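Local coordinates for protein ORF 37 (Human herpesvirus 8 type M, PDB 3FHD) that cleaves double- and single-stranded DNA as an endonuclease and exonuclease, processing branched or non-linear viral DNA intermediates so that unit-length linear genomes can be packaged, at residues S80-R85 with F497-A502; Q231-G236 with E407-L412; E361-V366 with K380-A385; Y365-P370 with E454-L459. All coordinates share one frame; numbering follows the deposited sequence.

Contact 1. Residues S80-R85 with F497-A502; sequences SMPALR and FSYLSA
M81 and P82, joined by a cis peptide bond, meet Y499 and L500 through apolar packing and one bridging water. The apolar part has two patches. In the first, CD of P82 lies 3.6 Å from CD2 of Y499, approaching the ring obliquely; the Y499 ring reaches it because CG stands anti to the backbone N (chi1 -166°), and the carbonyl O of M81 comes equally near CD2. In the second, CB of M81 rests 3.8 Å from CD1 of L500, while CG of M81 comes to the edge of the F497 ring, 4.4 Å from CE1. Beyond CG the methionine chain bends twice and leads away from 497-502.

The polar part is carried by the water. It donates to O of M81 at 2.7 Å and accepts from N of L500 at 2.8 Å, linking the backbones indirectly; OG of S80 is hydrogen-bonded to it at 3.1 Å.

Within the fold, the turn entering helix 83-100 is joined to the short, weakly bonded helical turn of about 498-502 near the C-terminus. Helix 468-489 backs the junction through W482, which touches both M81 and F497, and R137 of helix 134-147 touches both P82 and Y499.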
loop_
_atom_site.group_PDB
_atom_site.type_symbol
_atom_site.label_atom_id
_atom_site.label_comp_id
_atom_site.label_asym_id
_atom_site.label_seq_id
_atom_site.Cartn_x
_atom_site.Cartn_y
_atom_site.Cartn_z
ATOM N N SER A 80 -21.458 -15.271 -2.306
ATOM C CA SER A 80 -21.109 -14.486 -1.134
ATOM C C SER A 80 -19.616 -14.086 -1.186
ATOM O O SER A 80 -18.807 -14.806 -1.777
ATOM C CB SER A 80 -21.360 -15.363 0.097
ATOM O OG SER A 80 -20.943 -14.738 1.283
ATOM N N MET A 81 -19.269 -12.951 -0.573
ATOM C CA MET A 81 -17.876 -12.601 -0.284
ATOM C C MET A 81 -17.573 -12.825 1.209
ATOM O O MET A 81 -18.430 -12.523 2.063
ATOM C CB MET A 81 -17.579 -11.160 -0.690
ATOM C CG MET A 81 -17.775 -10.883 -2.189
ATOM S SD MET A 81 -16.486 -11.553 -3.297
ATOM C CE MET A 81 -15.204 -10.315 -3.054
ATOM N N PRO A 82 -16.370 -13.337 1.535
ATOM C CA PRO A 82 -15.217 -13.498 0.636
ATOM C C PRO A 82 -15.152 -14.796 -0.201
ATOM O O PRO A 82 -14.157 -14.994 -0.904
ATOM C CB PRO A 82 -14.060 -13.459 1.613
ATOM C CG PRO A 82 -14.618 -14.198 2.829
ATOM C CD PRO A 82 -16.057 -13.805 2.904
ATOM N N ALA A 83 -16.165 -15.670 -0.126
ATOM C CA ALA A 83 -16.087 -16.999 -0.738
ATOM C C ALA A 83 -15.792 -16.965 -2.243
ATOM O O ALA A 83 -15.006 -17.763 -2.746
ATOM C CB ALA A 83 -17.380 -17.854 -0.435
ATOM N N LEU A 84 -16.437 -16.056 -2.966
ATOM C CA LEU A 84 -16.225 -16.008 -4.423
ATOM C C LEU A 84 -14.793 -15.491 -4.776
ATOM O O LEU A 84 -14.180 -15.922 -5.760
ATOM C CB LEU A 84 -17.338 -15.170 -5.075
ATOM C CG LEU A 84 -17.361 -15.039 -6.593
ATOM C CD1 LEU A 84 -17.280 -16.419 -7.283
ATOM C CD2 LEU A 84 -18.604 -14.243 -7.039
ATOM N N ARG A 85 -14.268 -14.595 -3.947
ATOM C CA ARG A 85 -12.871 -14.124 -4.074
ATOM C C ARG A 85 -11.864 -15.283 -3.838
ATOM O O ARG A 85 -10.866 -15.378 -4.565
ATOM C CB ARG A 85 -12.617 -12.972 -3.077
ATOM C CG ARG A 85 -11.248 -12.305 -3.226
ATOM C CD ARG A 85 -11.078 -11.616 -4.559
ATOM N NE ARG A 85 -9.666 -11.244 -4.779
ATOM C CZ ARG A 85 -9.230 -10.427 -5.735
ATOM N NH1 ARG A 85 -10.093 -9.816 -6.522
ATOM N NH2 ARG A 85 -7.921 -10.188 -5.850
ATOM N N PHE A 497 -24.779 -10.429 0.317
ATOM C CA PHE A 497 -23.810 -9.641 1.072
ATOM C C PHE A 497 -24.038 -9.707 2.610
ATOM O O PHE A 497 -23.425 -8.940 3.375
ATOM C CB PHE A 497 -23.788 -8.184 0.566
ATOM C CG PHE A 497 -23.174 -8.005 -0.817
ATOM C CD1 PHE A 497 -21.966 -8.626 -1.162
ATOM C CD2 PHE A 497 -23.792 -7.172 -1.756
ATOM C CE1 PHE A 497 -21.390 -8.431 -2.435
ATOM C CE2 PHE A 497 -23.234 -6.969 -3.016
ATOM C CZ PHE A 497 -22.033 -7.595 -3.359
ATOM N N SER A 498 -24.903 -10.635 3.046
ATOM C CA SER A 498 -25.089 -10.948 4.480
ATOM C C SER A 498 -23.761 -11.059 5.232
ATOM O O SER A 498 -23.544 -10.357 6.227
ATOM C CB SER A 498 -25.887 -12.249 4.673
ATOM O OG SER A 498 -27.137 -12.188 4.008
ATOM N N TYR A 499 -22.870 -11.923 4.745
ATOM C CA TYR A 499 -21.594 -12.162 5.426
ATOM C C TYR A 499 -20.699 -10.927 5.407
ATOM O O TYR A 499 -20.016 -10.631 6.393
ATOM C CB TYR A 499 -20.842 -13.378 4.841
ATOM C CG TYR A 499 -19.700 -13.840 5.732
ATOM C CD1 TYR A 499 -19.930 -14.742 6.784
ATOM C CD2 TYR A 499 -18.406 -13.352 5.553
ATOM C CE1 TYR A 499 -18.888 -15.159 7.630
ATOM C CE2 TYR A 499 -17.354 -13.758 6.387
ATOM C CZ TYR A 499 -17.605 -14.665 7.420
ATOM O OH TYR A 499 -16.575 -15.071 8.239
ATOM N N LEU A 500 -20.708 -10.219 4.276
ATOM C CA LEU A 500 -19.852 -9.048 4.062
ATOM C C LEU A 500 -20.138 -7.915 5.050
ATOM O O LEU A 500 -19.207 -7.320 5.618
ATOM C CB LEU A 500 -19.989 -8.547 2.617
ATOM C CG LEU A 500 -18.895 -7.634 2.068
ATOM C CD1 LEU A 500 -17.607 -8.421 1.889
ATOM C CD2 LEU A 500 -19.325 -7.001 0.749
ATOM N N SER A 501 -21.429 -7.628 5.246
ATOM C CA SER A 501 -21.874 -6.618 6.216
ATOM C C SER A 501 -21.639 -7.026 7.676
ATOM O O SER A 501 -21.594 -6.161 8.559
ATOM C CB SER A 501 -23.342 -6.209 5.978
ATOM O OG SER A 501 -24.154 -7.314 5.630
ATOM N N ALA A 502 -21.489 -8.329 7.930
ATOM C CA ALA A 502 -21.064 -8.818 9.248
ATOM C C ALA A 502 -19.628 -8.392 9.575
ATOM O O ALA A 502 -19.315 -8.069 10.724
ATOM C CB ALA A 502 -21.207 -10.335 9.343
HETATM O O HOH W 1 -21.036 -11.750 1.903
#

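Contact 2. Residues Q231-G236 with E407-L412; sequences QSPQNG and EEYIGL
Q231 opens the loop by offering its backbone O to the hydroxyl of Y409, with OH donating at 2.6 Å. The hydroxyl comes in at 140° to the C=O bond, tilted 17° from the carbonyl plane, and the acceptor lies at the ring edge, near the ring plane. The side-chain amide of Q231 bonds R85 through OE1 and N89 through NE2.

S232 comes next, and its OG donates to OE2 of E408 over a very short 2.5 Å, a length that is doubtful in detail. The same OG accepts from N of N235 three residues on, at 3.2 Å, which defines an ST motif. One hydroxyl thus appears both to shape the loop and to grip the helix.

P233 fits between three side chains of helix 394-412. Its CD faces OE2 of E408 and lies 3.7 Å from CE2 of Y409, while CG is pressed to 3.3 Å from CD1 of L412, tighter than usual carbon contact.

At Q234 the backbone N donates to OE2 of E408 at 2.9 Å, meeting the oxygen nearly along its C-O axis. Its side-chain amide oxygen goes to R137 of helix 134-147. N235 contributes a weak link, with ND2 and OE1 of E408 sharing a water; ND2 also bonds N503.

In E408, CG is anti to the backbone N (chi1 -176°) and the chain stays extended. With OE2 taking two direct bonds and OE1 accepting from the water, the group is probably held in place, and these donors would be expected to favour the charged carboxylate.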
loop_
_atom_site.group_PDB
_atom_site.type_symbol
_atom_site.label_atom_id
_atom_site.label_comp_id
_atom_site.label_asym_id
_atom_site.label_seq_id
_atom_site.Cartn_x
_atom_site.Cartn_y
_atom_site.Cartn_z
ATOM N N GLN A 231 -4.549 -9.406 0.516
ATOM C CA GLN A 231 -6.002 -9.307 0.414
ATOM C C GLN A 231 -6.587 -9.440 1.856
ATOM O O GLN A 231 -5.977 -10.117 2.718
ATOM C CB GLN A 231 -6.525 -10.447 -0.466
ATOM C CG GLN A 231 -5.918 -10.478 -1.879
ATOM C CD GLN A 231 -6.202 -11.792 -2.613
ATOM O OE1 GLN A 231 -7.156 -11.884 -3.398
ATOM N NE2 GLN A 231 -5.370 -12.812 -2.359
ATOM N N SER A 232 -7.727 -8.816 2.129
ATOM C CA SER A 232 -8.483 -9.088 3.356
ATOM C C SER A 232 -9.093 -10.501 3.364
ATOM O O SER A 232 -9.960 -10.807 2.549
ATOM C CB SER A 232 -9.614 -8.054 3.584
ATOM O OG SER A 232 -10.540 -8.560 4.569
ATOM N N PRO A 233 -8.677 -11.373 4.316
ATOM C CA PRO A 233 -9.301 -12.711 4.349
ATOM C C PRO A 233 -10.739 -12.693 4.860
ATOM O O PRO A 233 -11.473 -13.661 4.656
ATOM C CB PRO A 233 -8.387 -13.507 5.295
ATOM C CG PRO A 233 -7.753 -12.429 6.192
ATOM C CD PRO A 233 -7.603 -11.223 5.311
ATOM N N GLN A 234 -11.146 -11.619 5.529
ATOM C CA GLN A 234 -12.469 -11.590 6.130
ATOM C C GLN A 234 -13.543 -11.113 5.155
ATOM O O GLN A 234 -14.672 -11.550 5.252
ATOM C CB GLN A 234 -12.478 -10.744 7.397
ATOM C CG GLN A 234 -11.640 -11.330 8.556
ATOM C CD GLN A 234 -12.183 -12.671 9.042
ATOM O OE1 GLN A 234 -12.288 -13.642 8.277
ATOM N NE2 GLN A 234 -12.533 -12.731 10.312
ATOM N N ASN A 235 -13.163 -10.284 4.177
ATOM C CA ASN A 235 -14.154 -9.784 3.184
ATOM C C ASN A 235 -13.817 -9.984 1.702
ATOM O O ASN A 235 -14.721 -10.055 0.856
ATOM C CB ASN A 235 -14.513 -8.316 3.479
ATOM C CG ASN A 235 -13.295 -7.414 3.539
ATOM O OD1 ASN A 235 -12.584 -7.246 2.550
ATOM N ND2 ASN A 235 -13.051 -6.828 4.713
ATOM N N GLY A 236 -12.533 -10.067 1.380
ATOM C CA GLY A 236 -12.099 -10.185 -0.010
ATOM C C GLY A 236 -12.357 -8.969 -0.916
ATOM O O GLY A 236 -12.210 -9.082 -2.123
ATOM N N GLU A 407 -3.800 -5.028 11.040
ATOM C CA GLU A 407 -4.445 -5.434 12.291
ATOM C C GLU A 407 -5.371 -6.647 12.176
ATOM O O GLU A 407 -5.454 -7.457 13.107
ATOM C CB GLU A 407 -5.119 -4.229 12.948
ATOM C CG GLU A 407 -4.060 -3.276 13.535
ATOM C CD GLU A 407 -4.534 -1.842 13.700
ATOM O OE1 GLU A 407 -5.782 -1.621 13.727
ATOM O OE2 GLU A 407 -3.650 -0.939 13.797
ATOM N N GLU A 408 -6.018 -6.776 11.024
ATOM C CA GLU A 408 -6.784 -7.987 10.652
ATOM C C GLU A 408 -5.890 -9.240 10.638
ATOM O O GLU A 408 -6.246 -10.243 11.254
ATOM C CB GLU A 408 -7.470 -7.762 9.286
ATOM C CG GLU A 408 -8.416 -8.912 8.771
ATOM C CD GLU A 408 -9.001 -8.562 7.378
ATOM O OE1 GLU A 408 -8.852 -7.407 6.965
ATOM O OE2 GLU A 408 -9.610 -9.418 6.680
ATOM N N TYR A 409 -4.733 -9.172 9.974
ATOM C CA TYR A 409 -3.794 -10.306 9.908
ATOM C C TYR A 409 -3.234 -10.650 11.312
ATOM O O TYR A 409 -3.192 -11.811 11.704
ATOM C CB TYR A 409 -2.638 -9.978 8.955
ATOM C CG TYR A 409 -2.910 -10.200 7.466
ATOM C CD1 TYR A 409 -2.098 -11.076 6.720
ATOM C CD2 TYR A 409 -3.972 -9.585 6.814
ATOM C CE1 TYR A 409 -2.318 -11.277 5.332
ATOM C CE2 TYR A 409 -4.225 -9.809 5.419
ATOM C CZ TYR A 409 -3.391 -10.664 4.688
ATOM O OH TYR A 409 -3.580 -10.866 3.315
ATOM N N ILE A 410 -2.824 -9.639 12.075
ATOM C CA ILE A 410 -2.410 -9.850 13.477
ATOM C C ILE A 410 -3.517 -10.545 14.303
ATOM O O ILE A 410 -3.215 -11.335 15.189
ATOM C CB ILE A 410 -2.020 -8.500 14.151
ATOM C CG1 ILE A 410 -0.713 -8.004 13.583
ATOM C CG2 ILE A 410 -1.906 -8.655 15.725
ATOM C CD1 ILE A 410 -0.404 -6.549 13.924
ATOM N N GLY A 411 -4.784 -10.211 14.020
ATOM C CA GLY A 411 -5.955 -10.753 14.732
ATOM C C GLY A 411 -6.168 -12.225 14.421
ATOM O O GLY A 411 -6.590 -13.005 15.292
ATOM N N LEU A 412 -5.861 -12.615 13.189
ATOM C CA LEU A 412 -5.981 -13.999 12.729
ATOM C C LEU A 412 -4.753 -14.866 13.018
ATOM O O LEU A 412 -4.874 -16.087 13.020
ATOM C CB LEU A 412 -6.313 -14.061 11.228
ATOM C CG LEU A 412 -7.734 -13.649 10.857
ATOM C CD1 LEU A 412 -7.872 -13.249 9.402
ATOM C CD2 LEU A 412 -8.718 -14.805 11.247
HETATM O O HOH W 2 -10.460 -4.984 5.826
#

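Contact 3. Residues E361-V366 with K380-A385; sequences ESDVYV and KARFKA
F383 and V364 lie side by side and point the same way, with CB of V364 over one ring face, 3.8 Å from the centroid and 15° off the normal: a CH-pi contact. A chi1 of 66°, which sets the phenylalanine CG between its own backbone N and carbonyl carbon, folds the ring over its valine neighbour. CG2 of V366 meets the same ring at its edge, 4.0 Å from CE2.

These residues share one face of the antiparallel strands 362-366 and 380-385. V364 and F383 are a hydrogen-bonded pair, joined by N of V364 to O of F383 at 2.8 Å and by the reciprocal bond. At one end K380 and A381 both face V366, a classic beta bulge.

The other face carries D363, Y365, R382 and K384. In a salt-bridge network OD1 of D363 is shared by NH1 and NH2 of R382, both at 3.1 Å, and by NZ of K384 at 3.0 Å; as hydrogen bonds all three are weak. Carboxylate and guanidinium planes stand 71° apart. The extended R382 chain runs alongside Y365, CG lying 3.6 Å from CE1, while the tyrosine hydroxyl end lies over one guanidinium face. P294 and L299 pack against F383.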
loop_
_atom_site.group_PDB
_atom_site.type_symbol
_atom_site.label_atom_id
_atom_site.label_comp_id
_atom_site.label_asym_id
_atom_site.label_seq_id
_atom_site.Cartn_x
_atom_site.Cartn_y
_atom_site.Cartn_z
ATOM N N GLU A 361 5.238 14.836 17.266
ATOM C CA GLU A 361 5.886 15.561 16.160
ATOM C C GLU A 361 6.639 14.673 15.158
ATOM O O GLU A 361 6.969 13.521 15.452
ATOM C CB GLU A 361 6.815 16.654 16.710
ATOM C CG GLU A 361 6.105 17.673 17.586
ATOM C CD GLU A 361 7.046 18.755 18.080
ATOM O OE1 GLU A 361 8.084 18.401 18.672
ATOM O OE2 GLU A 361 6.750 19.950 17.872
ATOM N N SER A 362 6.893 15.225 13.968
ATOM C CA SER A 362 7.689 14.561 12.928
ATOM C C SER A 362 9.180 14.563 13.285
ATOM O O SER A 362 9.664 15.500 13.902
ATOM C CB SER A 362 7.507 15.272 11.594
ATOM O OG SER A 362 6.245 15.009 11.024
ATOM N N ASP A 363 9.899 13.509 12.906
ATOM C CA ASP A 363 11.353 13.497 13.006
ATOM C C ASP A 363 11.940 13.924 11.671
ATOM O O ASP A 363 11.566 13.372 10.632
ATOM C CB ASP A 363 11.868 12.103 13.353
ATOM C CG ASP A 363 11.500 11.677 14.772
ATOM O OD1 ASP A 363 11.767 12.442 15.705
ATOM O OD2 ASP A 363 10.947 10.575 14.955
ATOM N N VAL A 364 12.861 14.890 11.691
ATOM C CA VAL A 364 13.544 15.282 10.453
ATOM C C VAL A 364 15.005 14.814 10.482
ATOM O O VAL A 364 15.690 15.069 11.439
ATOM C CB VAL A 364 13.472 16.809 10.227
ATOM C CG1 VAL A 364 14.206 17.185 8.940
ATOM C CG2 VAL A 364 12.011 17.256 10.180
ATOM N N TYR A 365 15.458 14.135 9.421
ATOM C CA TYR A 365 16.832 13.640 9.305
ATOM C C TYR A 365 17.523 14.348 8.155
ATOM O O TYR A 365 17.163 14.175 6.995
ATOM C CB TYR A 365 16.868 12.130 9.041
ATOM C CG TYR A 365 16.156 11.332 10.079
ATOM C CD1 TYR A 365 16.847 10.856 11.188
ATOM C CD2 TYR A 365 14.779 11.094 9.989
ATOM C CE1 TYR A 365 16.213 10.117 12.169
ATOM C CE2 TYR A 365 14.117 10.362 10.985
ATOM C CZ TYR A 365 14.861 9.892 12.082
ATOM O OH TYR A 365 14.261 9.163 13.087
ATOM N N VAL A 366 18.503 15.170 8.478
ATOM C CA VAL A 366 19.338 15.785 7.450
ATOM C C VAL A 366 20.460 14.794 7.152
ATOM O O VAL A 366 21.149 14.340 8.068
ATOM C CB VAL A 366 19.895 17.137 7.926
ATOM C CG1 VAL A 366 20.873 17.719 6.889
ATOM C CG2 VAL A 366 18.748 18.119 8.224
ATOM N N LYS A 380 23.405 13.145 9.448
ATOM C CA LYS A 380 24.227 14.272 9.905
ATOM C C LYS A 380 23.603 14.911 11.145
ATOM O O LYS A 380 24.310 15.255 12.089
ATOM C CB LYS A 380 24.352 15.344 8.814
ATOM C CG LYS A 380 25.249 16.509 9.189
ATOM C CD LYS A 380 24.859 17.775 8.480
ATOM C CE LYS A 380 25.914 18.855 8.687
ATOM N NZ LYS A 380 25.761 19.594 9.973
ATOM N N ALA A 381 22.284 15.095 11.122
ATOM C CA ALA A 381 21.575 15.738 12.224
ATOM C C ALA A 381 20.115 15.342 12.202
ATOM O O ALA A 381 19.562 15.039 11.139
ATOM C CB ALA A 381 21.712 17.243 12.143
ATOM N N ARG A 382 19.499 15.378 13.380
ATOM C CA ARG A 382 18.151 14.884 13.615
ATOM C C ARG A 382 17.442 15.900 14.508
ATOM O O ARG A 382 18.022 16.340 15.478
ATOM C CB ARG A 382 18.277 13.560 14.357
ATOM C CG ARG A 382 17.037 12.758 14.534
ATOM C CD ARG A 382 17.357 11.628 15.516
ATOM N NE ARG A 382 16.182 10.914 16.017
ATOM C CZ ARG A 382 15.014 11.469 16.348
ATOM N NH1 ARG A 382 14.023 10.695 16.790
ATOM N NH2 ARG A 382 14.821 12.787 16.249
ATOM N N PHE A 383 16.204 16.275 14.173
ATOM C CA PHE A 383 15.434 17.235 14.982
ATOM C C PHE A 383 13.916 17.059 14.860
ATOM O O PHE A 383 13.440 16.535 13.870
ATOM C CB PHE A 383 15.858 18.689 14.695
ATOM C CG PHE A 383 15.554 19.186 13.296
ATOM C CD1 PHE A 383 14.405 19.926 13.043
ATOM C CD2 PHE A 383 16.449 18.967 12.242
ATOM C CE1 PHE A 383 14.125 20.411 11.751
ATOM C CE2 PHE A 383 16.179 19.446 10.959
ATOM C CZ PHE A 383 15.018 20.175 10.715
ATOM N N LYS A 384 13.163 17.509 15.861
ATOM C CA LYS A 384 11.688 17.423 15.829
ATOM C C LYS A 384 11.058 18.609 15.077
ATOM O O LYS A 384 11.523 19.748 15.188
ATOM C CB LYS A 384 11.108 17.391 17.253
ATOM C CG LYS A 384 11.533 16.227 18.116
ATOM C CD LYS A 384 11.094 14.902 17.529
ATOM C CE LYS A 384 11.404 13.770 18.491
ATOM N NZ LYS A 384 10.409 12.656 18.349
ATOM N N ALA A 385 9.991 18.348 14.329
ATOM C CA ALA A 385 9.255 19.422 13.664
ATOM C C ALA A 385 7.759 19.259 13.932
ATOM O O ALA A 385 7.213 18.161 13.735
ATOM C CB ALA A 385 9.555 19.450 12.153
HETATM O O HOH W 3 7.964 12.740 17.897
#

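Contact 4. Residues Y365-P370 with E454-L459; sequences YVLTDP and EIPTLL
L367 reaches toward strand 455-459, and its side chain can be traced outward. CB lies 3.6 Å from the carbonyl O of T457, the same oxygen that accepts the bond from N of L367 at 3.0 Å. That donor stands 38° out of the carbonyl plane. CG remains over the T457 carbonyl, near both its O and C. The branch CD1 then passes on to P456, where it meets the backbone O and, at 3.7 Å, the ring carbon CB. With CG anti to the carbonyl carbon (chi1 -52°), the chain follows the opposing backbone from T457 to P456.

Two waters span the separation beyond the paired residues: one donates to O of both L367 and T457, the other to O of both T368 and P456. Further along, the P370 ring runs opposite in sense to the I455 side chain, its CG 3.8 Å from CG2.

At the other end Y365 and L459 form a hydrogen-bonded pair. N of Y365 donates to O of L459 at 2.7 Å, and CD2 of L459 packs 4.0 Å from CD2 of the tyrosine. V366 and L458 are the adjacent non-hydrogen-bonded pair, CG2 touching CD1.

T457 and L458 both face F430 in a classic beta bulge. The whole is an antiparallel strand pairing inside the mixed sheet of a PD-(D/E)XK-type nuclease, with L459 packed on V209 of helix 203-217.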
loop_
_atom_site.group_PDB
_atom_site.type_symbol
_atom_site.label_atom_id
_atom_site.label_comp_id
_atom_site.label_asym_id
_atom_site.label_seq_id
_atom_site.Cartn_x
_atom_site.Cartn_y
_atom_site.Cartn_z
ATOM N N TYR A 365 15.458 14.135 9.421
ATOM C CA TYR A 365 16.832 13.640 9.305
ATOM C C TYR A 365 17.523 14.348 8.155
ATOM O O TYR A 365 17.163 14.175 6.995
ATOM C CB TYR A 365 16.868 12.130 9.041
ATOM C CG TYR A 365 16.156 11.332 10.079
ATOM C CD1 TYR A 365 16.847 10.856 11.188
ATOM C CD2 TYR A 365 14.779 11.094 9.989
ATOM C CE1 TYR A 365 16.213 10.117 12.169
ATOM C CE2 TYR A 365 14.117 10.362 10.985
ATOM C CZ TYR A 365 14.861 9.892 12.082
ATOM O OH TYR A 365 14.261 9.163 13.087
ATOM N N VAL A 366 18.503 15.170 8.478
ATOM C CA VAL A 366 19.338 15.785 7.450
ATOM C C VAL A 366 20.460 14.794 7.152
ATOM O O VAL A 366 21.149 14.340 8.068
ATOM C CB VAL A 366 19.895 17.137 7.926
ATOM C CG1 VAL A 366 20.873 17.719 6.889
ATOM C CG2 VAL A 366 18.748 18.119 8.224
ATOM N N LEU A 367 20.649 14.434 5.885
ATOM C CA LEU A 367 21.667 13.435 5.581
ATOM C C LEU A 367 23.000 14.087 5.240
ATOM O O LEU A 367 23.021 15.223 4.762
ATOM C CB LEU A 367 21.199 12.505 4.454
ATOM C CG LEU A 367 19.810 11.861 4.663
ATOM C CD1 LEU A 367 19.252 11.272 3.371
ATOM C CD2 LEU A 367 19.868 10.808 5.779
ATOM N N THR A 368 24.107 13.374 5.488
ATOM C CA THR A 368 25.397 13.815 4.995
ATOM C C THR A 368 25.440 13.869 3.468
ATOM O O THR A 368 24.825 13.059 2.768
ATOM C CB THR A 368 26.594 12.958 5.514
ATOM O OG1 THR A 368 26.399 11.580 5.162
ATOM C CG2 THR A 368 26.757 13.111 7.022
ATOM N N ASP A 369 26.180 14.847 2.976
ATOM C CA ASP A 369 26.338 15.078 1.559
ATOM C C ASP A 369 27.512 14.223 1.052
ATOM O O ASP A 369 28.636 14.409 1.508
ATOM C CB ASP A 369 26.577 16.570 1.345
ATOM C CG ASP A 369 26.606 16.966 -0.104
ATOM O OD1 ASP A 369 26.932 16.136 -0.985
ATOM O OD2 ASP A 369 26.297 18.138 -0.369
ATOM N N PRO A 370 27.254 13.286 0.096
ATOM C CA PRO A 370 28.351 12.443 -0.408
ATOM C C PRO A 370 29.450 13.196 -1.198
ATOM O O PRO A 370 30.476 12.595 -1.556
ATOM C CB PRO A 370 27.641 11.404 -1.285
ATOM C CG PRO A 370 26.352 12.082 -1.713
ATOM C CD PRO A 370 25.965 12.981 -0.558
ATOM N N GLU A 454 18.894 9.613 -8.203
ATOM C CA GLU A 454 19.200 10.849 -7.464
ATOM C C GLU A 454 19.713 10.592 -6.038
ATOM O O GLU A 454 19.471 9.542 -5.441
ATOM C CB GLU A 454 17.976 11.754 -7.418
ATOM C CG GLU A 454 17.556 12.281 -8.768
ATOM C CD GLU A 454 16.650 11.318 -9.568
ATOM O OE1 GLU A 454 16.405 10.131 -9.169
ATOM O OE2 GLU A 454 16.182 11.780 -10.632
ATOM N N ILE A 455 20.413 11.576 -5.498
ATOM C CA ILE A 455 20.979 11.504 -4.150
ATOM C C ILE A 455 19.981 11.973 -3.076
ATOM O O ILE A 455 19.485 13.096 -3.164
ATOM C CB ILE A 455 22.273 12.361 -4.095
ATOM C CG1 ILE A 455 23.391 11.697 -4.929
ATOM C CG2 ILE A 455 22.730 12.646 -2.649
ATOM C CD1 ILE A 455 24.584 12.651 -5.219
ATOM N N PRO A 456 19.707 11.130 -2.051
ATOM C CA PRO A 456 18.850 11.570 -0.939
ATOM C C PRO A 456 19.522 12.617 -0.052
ATOM O O PRO A 456 20.713 12.495 0.296
ATOM C CB PRO A 456 18.562 10.289 -0.159
ATOM C CG PRO A 456 19.701 9.367 -0.490
ATOM C CD PRO A 456 20.187 9.745 -1.869
ATOM N N THR A 457 18.747 13.636 0.303
ATOM C CA THR A 457 19.237 14.759 1.088
ATOM C C THR A 457 18.545 14.878 2.445
ATOM O O THR A 457 19.158 15.319 3.419
ATOM C CB THR A 457 19.027 16.110 0.344
ATOM O OG1 THR A 457 17.628 16.266 0.078
ATOM C CG2 THR A 457 19.814 16.157 -0.973
ATOM N N LEU A 458 17.271 14.498 2.499
ATOM C CA LEU A 458 16.437 14.767 3.656
ATOM C C LEU A 458 15.377 13.694 3.781
ATOM O O LEU A 458 14.804 13.260 2.772
ATOM C CB LEU A 458 15.769 16.122 3.469
ATOM C CG LEU A 458 14.965 16.814 4.572
ATOM C CD1 LEU A 458 15.894 17.356 5.667
ATOM C CD2 LEU A 458 14.161 17.971 3.923
ATOM N N LEU A 459 15.123 13.280 5.022
ATOM C CA LEU A 459 14.083 12.305 5.356
ATOM C C LEU A 459 13.195 12.872 6.464
ATOM O O LEU A 459 13.680 13.333 7.497
ATOM C CB LEU A 459 14.708 10.962 5.771
ATOM C CG LEU A 459 13.758 9.788 6.100
ATOM C CD1 LEU A 459 13.030 9.288 4.881
ATOM C CD2 LEU A 459 14.505 8.642 6.785
HETATM O O HOH W 4 21.554 16.654 3.370
HETATM O O HOH W 5 22.956 13.811 0.976
#

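In the fold
The four contacts form two groups. Contacts 3 and 4 share Y365 and V366 of strand 362-367, which lies between strands 379-389 and 455-464, and their centres are about 12 Å apart. Contacts 1 and 2 have centres about 13 Å apart and are tied directly: NE of R85 is hydrogen-bonded to OE1 of Q231 at 2.9 Å. The groups are remote, with contacts 1 and 4 about 47 Å between centres, although strand 379-389 is followed by helix 394-412 of contact 2. Contact 4 comes close to the metal site: the L459 side chain is about 7 Å from that of I267 and about 11 Å from the magnesium ion held by D243, E266 and I267.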